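Local coordinates for protein putative thioesterase (Novosphingobium aromaticivorans, PDB 3CJY) that is a putative thioesterase of the hotdog-fold acyl-CoA thioesterase family, probably hydrolysing acyl-CoA-type thioesters, and carries a bound calcium ion, at residues Pro7-Gln12 with Met41-Asp46. Numbering follows the deposited sequence. Where two conformers were deposited one is given.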
ATOM      1  N   PRO A   7      25.577  -2.244  -7.910  1.00 31.45           N
ATOM      2  CA  PRO A   7      27.038  -2.103  -7.853  1.00 31.64           C
ATOM      3  C   PRO A   7      27.513  -0.660  -7.651  1.00 31.43           C
ATOM      4  O   PRO A   7      28.500  -0.413  -6.949  1.00 32.36           O
ATOM      5  CB  PRO A   7      27.486  -2.598  -9.229  1.00 31.91           C
ATOM      6  CG  PRO A   7      26.435  -3.533  -9.674  1.00 31.68           C
ATOM      7  CD  PRO A   7      25.138  -3.042  -9.067  1.00 31.78           C
ATOM      8  N   ALA A   8      26.799   0.274  -8.269  1.00 30.72           N
ATOM      9  CA  ALA A   8      27.159   1.712  -8.221  1.00 29.93           C
ATOM     10  C   ALA A   8      26.778   2.373  -6.883  1.00 28.88           C
ATOM     11  O   ALA A   8      27.136   3.515  -6.615  1.00 29.26           O
ATOM     12  CB  ALA A   8      26.517   2.450  -9.389  1.00 30.24           C
ATOM     13  N   LEU A   9      26.081   1.632  -6.040  1.00 27.67           N
ATOM     14  CA  LEU A   9      25.653   2.147  -4.732  1.00 26.89           C
ATOM     15  C   LEU A   9      26.837   2.161  -3.784  1.00 27.01           C
ATOM     16  O   LEU A   9      27.521   1.157  -3.618  1.00 27.05           O
ATOM     17  CB  LEU A   9      24.504   1.299  -4.155  1.00 26.35           C
ATOM     18  CG  LEU A   9      23.790   1.775  -2.883  1.00 25.15           C
ATOM     19  CD1 LEU A   9      23.241   3.191  -2.991  1.00 22.65           C
ATOM     20  CD2 LEU A   9      22.658   0.794  -2.551  1.00 22.41           C
ATOM     21  N   VAL A  10      27.094   3.308  -3.176  1.00 26.92           N
ATOM     22  CA  VAL A  10      28.205   3.430  -2.229  1.00 27.60           C
ATOM     23  C   VAL A  10      27.697   3.705  -0.830  1.00 28.22           C
ATOM     24  O   VAL A  10      26.849   4.535  -0.616  1.00 27.60           O
ATOM     25  CB  VAL A  10      29.199   4.531  -2.628  1.00 27.30           C
ATOM     26  CG1 VAL A  10      30.314   4.662  -1.581  1.00 26.98           C
ATOM     27  CG2 VAL A  10      29.825   4.232  -3.977  1.00 28.17           C
ATOM     28  N   ARG A  11      28.228   2.959   0.117  1.00 29.82           N
ATOM     29  CA  ARG A  11      27.877   3.122   1.521  1.00 31.49           C
ATOM     30  C   ARG A  11      28.900   4.001   2.217  1.00 32.73           C
ATOM     31  O   ARG A  11      30.104   3.746   2.148  1.00 33.21           O
ATOM     32  CB  ARG A  11      27.847   1.748   2.168  1.00 32.03           C
ATOM     33  CG  ARG A  11      27.382   1.675   3.594  1.00 34.47           C
ATOM     34  CD  ARG A  11      27.586   0.228   4.032  1.00 37.45           C
ATOM     35  NE  ARG A  11      26.569  -0.252   4.954  1.00 40.51           N
ATOM     36  CZ  ARG A  11      26.621  -0.127   6.274  1.00 41.94           C
ATOM     37  NH1 ARG A  11      27.650   0.482   6.843  1.00 41.89           N
ATOM     38  NH2 ARG A  11      25.630  -0.607   7.016  1.00 42.77           N
ATOM     39  N   GLN A  12      28.437   5.058   2.866  1.00 33.79           N
ATOM     40  CA  GLN A  12      29.350   5.930   3.589  1.00 35.18           C
ATOM     41  C   GLN A  12      29.451   5.356   4.999  1.00 35.38           C
ATOM     42  O   GLN A  12      30.521   5.335   5.615  1.00 36.56           O
ATOM     43  CB  GLN A  12      28.861   7.370   3.613  1.00 35.73           C
ATOM     44  CG  GLN A  12      28.119   7.835   2.342  1.00 38.22           C
ATOM     45  CD  GLN A  12      28.924   7.755   1.066  1.00 41.45           C
ATOM     46  OE1 GLN A  12      29.747   6.852   0.876  1.00 45.23           O
ATOM     47  NE2 GLN A  12      28.668   8.693   0.164  1.00 42.26           N
HETATM   48  N   MSE A  41      12.345   2.763  -5.014  1.00 14.61           N
HETATM   49  CA  MSE A  41      11.861   1.807  -4.025  0.50 13.98           C
HETATM   50  C   MSE A  41      12.908   0.718  -3.782  1.00 14.56           C
HETATM   51  O   MSE A  41      13.282   0.438  -2.621  1.00 15.08           O
HETATM   52  CB  MSE A  41      10.519   1.186  -4.384  0.50 14.39           C
HETATM   53  CG  MSE A  41      10.220   0.055  -3.424  0.50 12.82           C
HETATM   54 SE   MSE A  41       9.824   0.644  -1.564  0.38 13.65          SE
HETATM   55  CE  MSE A  41       7.987   1.124  -1.913  0.50 10.52           C
ATOM     56  N   ALA A  42      13.449   0.154  -4.849  1.00 14.04           N
ATOM     57  CA  ALA A  42      14.484  -0.883  -4.753  1.00 13.81           C
ATOM     58  C   ALA A  42      15.654  -0.443  -3.891  1.00 13.64           C
ATOM     59  O   ALA A  42      16.148  -1.178  -3.042  1.00 14.83           O
ATOM     60  CB  ALA A  42      14.968  -1.286  -6.133  1.00 13.50           C
ATOM     61  N   LEU A  43      16.111   0.788  -4.130  1.00 13.68           N
ATOM     62  CA  LEU A  43      17.255   1.374  -3.430  1.00 13.79           C
ATOM     63  C   LEU A  43      16.931   1.599  -1.971  1.00 14.35           C
ATOM     64  O   LEU A  43      17.735   1.345  -1.087  1.00 15.68           O
ATOM     65  CB  LEU A  43      17.685   2.675  -4.128  1.00 13.89           C
ATOM     66  CG  LEU A  43      18.497   2.549  -5.425  1.00 13.08           C
ATOM     67  CD1 LEU A  43      18.408   3.777  -6.349  1.00 14.09           C
ATOM     68  CD2 LEU A  43      19.968   2.220  -5.097  1.00 13.72           C
ATOM     69  N   ALA A  44      15.722   2.058  -1.725  1.00 15.29           N
ATOM     70  CA  ALA A  44      15.312   2.320  -0.334  1.00 15.73           C
ATOM     71  C   ALA A  44      15.294   0.993   0.436  1.00 15.44           C
ATOM     72  O   ALA A  44      15.790   0.880   1.594  1.00 15.02           O
ATOM     73  CB  ALA A  44      13.954   3.014  -0.318  1.00 14.64           C
ATOM     74  N   LEU A  45      14.747  -0.039  -0.201  1.00 15.38           N
ATOM     75  CA  LEU A  45      14.673  -1.328   0.447  1.00 16.15           C
ATOM     76  C   LEU A  45      16.025  -1.977   0.625  1.00 16.23           C
ATOM     77  O   LEU A  45      16.269  -2.674   1.608  1.00 17.34           O
ATOM     78  CB  LEU A  45      13.780  -2.271  -0.329  1.00 15.57           C
ATOM     79  CG  LEU A  45      12.313  -1.887  -0.549  1.00 18.33           C
ATOM     80  CD1 LEU A  45      11.662  -2.957  -1.444  1.00 17.69           C
ATOM     81  CD2 LEU A  45      11.598  -1.737   0.786  1.00 23.14           C
ATOM     82  N   ASP A  46      16.916  -1.703  -0.321  0.50 16.78           N
ATOM     83  CA  ASP A  46      18.258  -2.270  -0.321  0.50 16.71           C
ATOM     84  C   ASP A  46      19.050  -1.710   0.874  0.50 16.50           C
ATOM     85  O   ASP A  46      19.564  -2.461   1.692  0.50 16.06           O
ATOM     86  CB  ASP A  46      18.979  -1.974  -1.651  0.50 17.28           C
ATOM     87  CG  ASP A  46      20.277  -2.757  -1.802  0.50 18.33           C
ATOM     88  OD1 ASP A  46      20.212  -3.978  -2.050  0.50 21.95           O
ATOM     89  OD2 ASP A  46      21.358  -2.162  -1.689  0.50 20.51           O
TER
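L9 sets its two methyls against the end of L43, on the helix 37-52. Its CB already points toward the helix, and with CG anti to the backbone N (chi1 -172°) the fork extends that way. CD2 of L9 sits 4.0 Å from CD2 of L43. CD1 reaches the same L43 methyl, also at 4.0 Å, so CD2 of L43 rests against both branches of the fork. The L9 and L43 side chains run past one another in opposite directions, an alongside fit. D46 lies three residues, nearly one turn, further on; its OD2 comes within 3.3 Å of CD2 of L9 in one of two deposited conformers, so this touch is doubtful and the firm part of the contact is the leucine pair. The patch is small, 112 Å² in all, and it continues beyond the two segments: I19 on strand 16-20 packs against both L9 and L43, and F6 also meets L43. Further along the strand, NE of R11 makes a salt bridge with OE1 of E50 on the same helix, while its NH2 is hydrogen-bonded to OD1 of D14, a calcium ligand. The arrangement joins the N-terminal segment leading into strand 10-13 to the helix 37-52, consistent with the hotdog fold of acyl-CoA thioesterases, in which an antiparallel sheet wraps around a long helix.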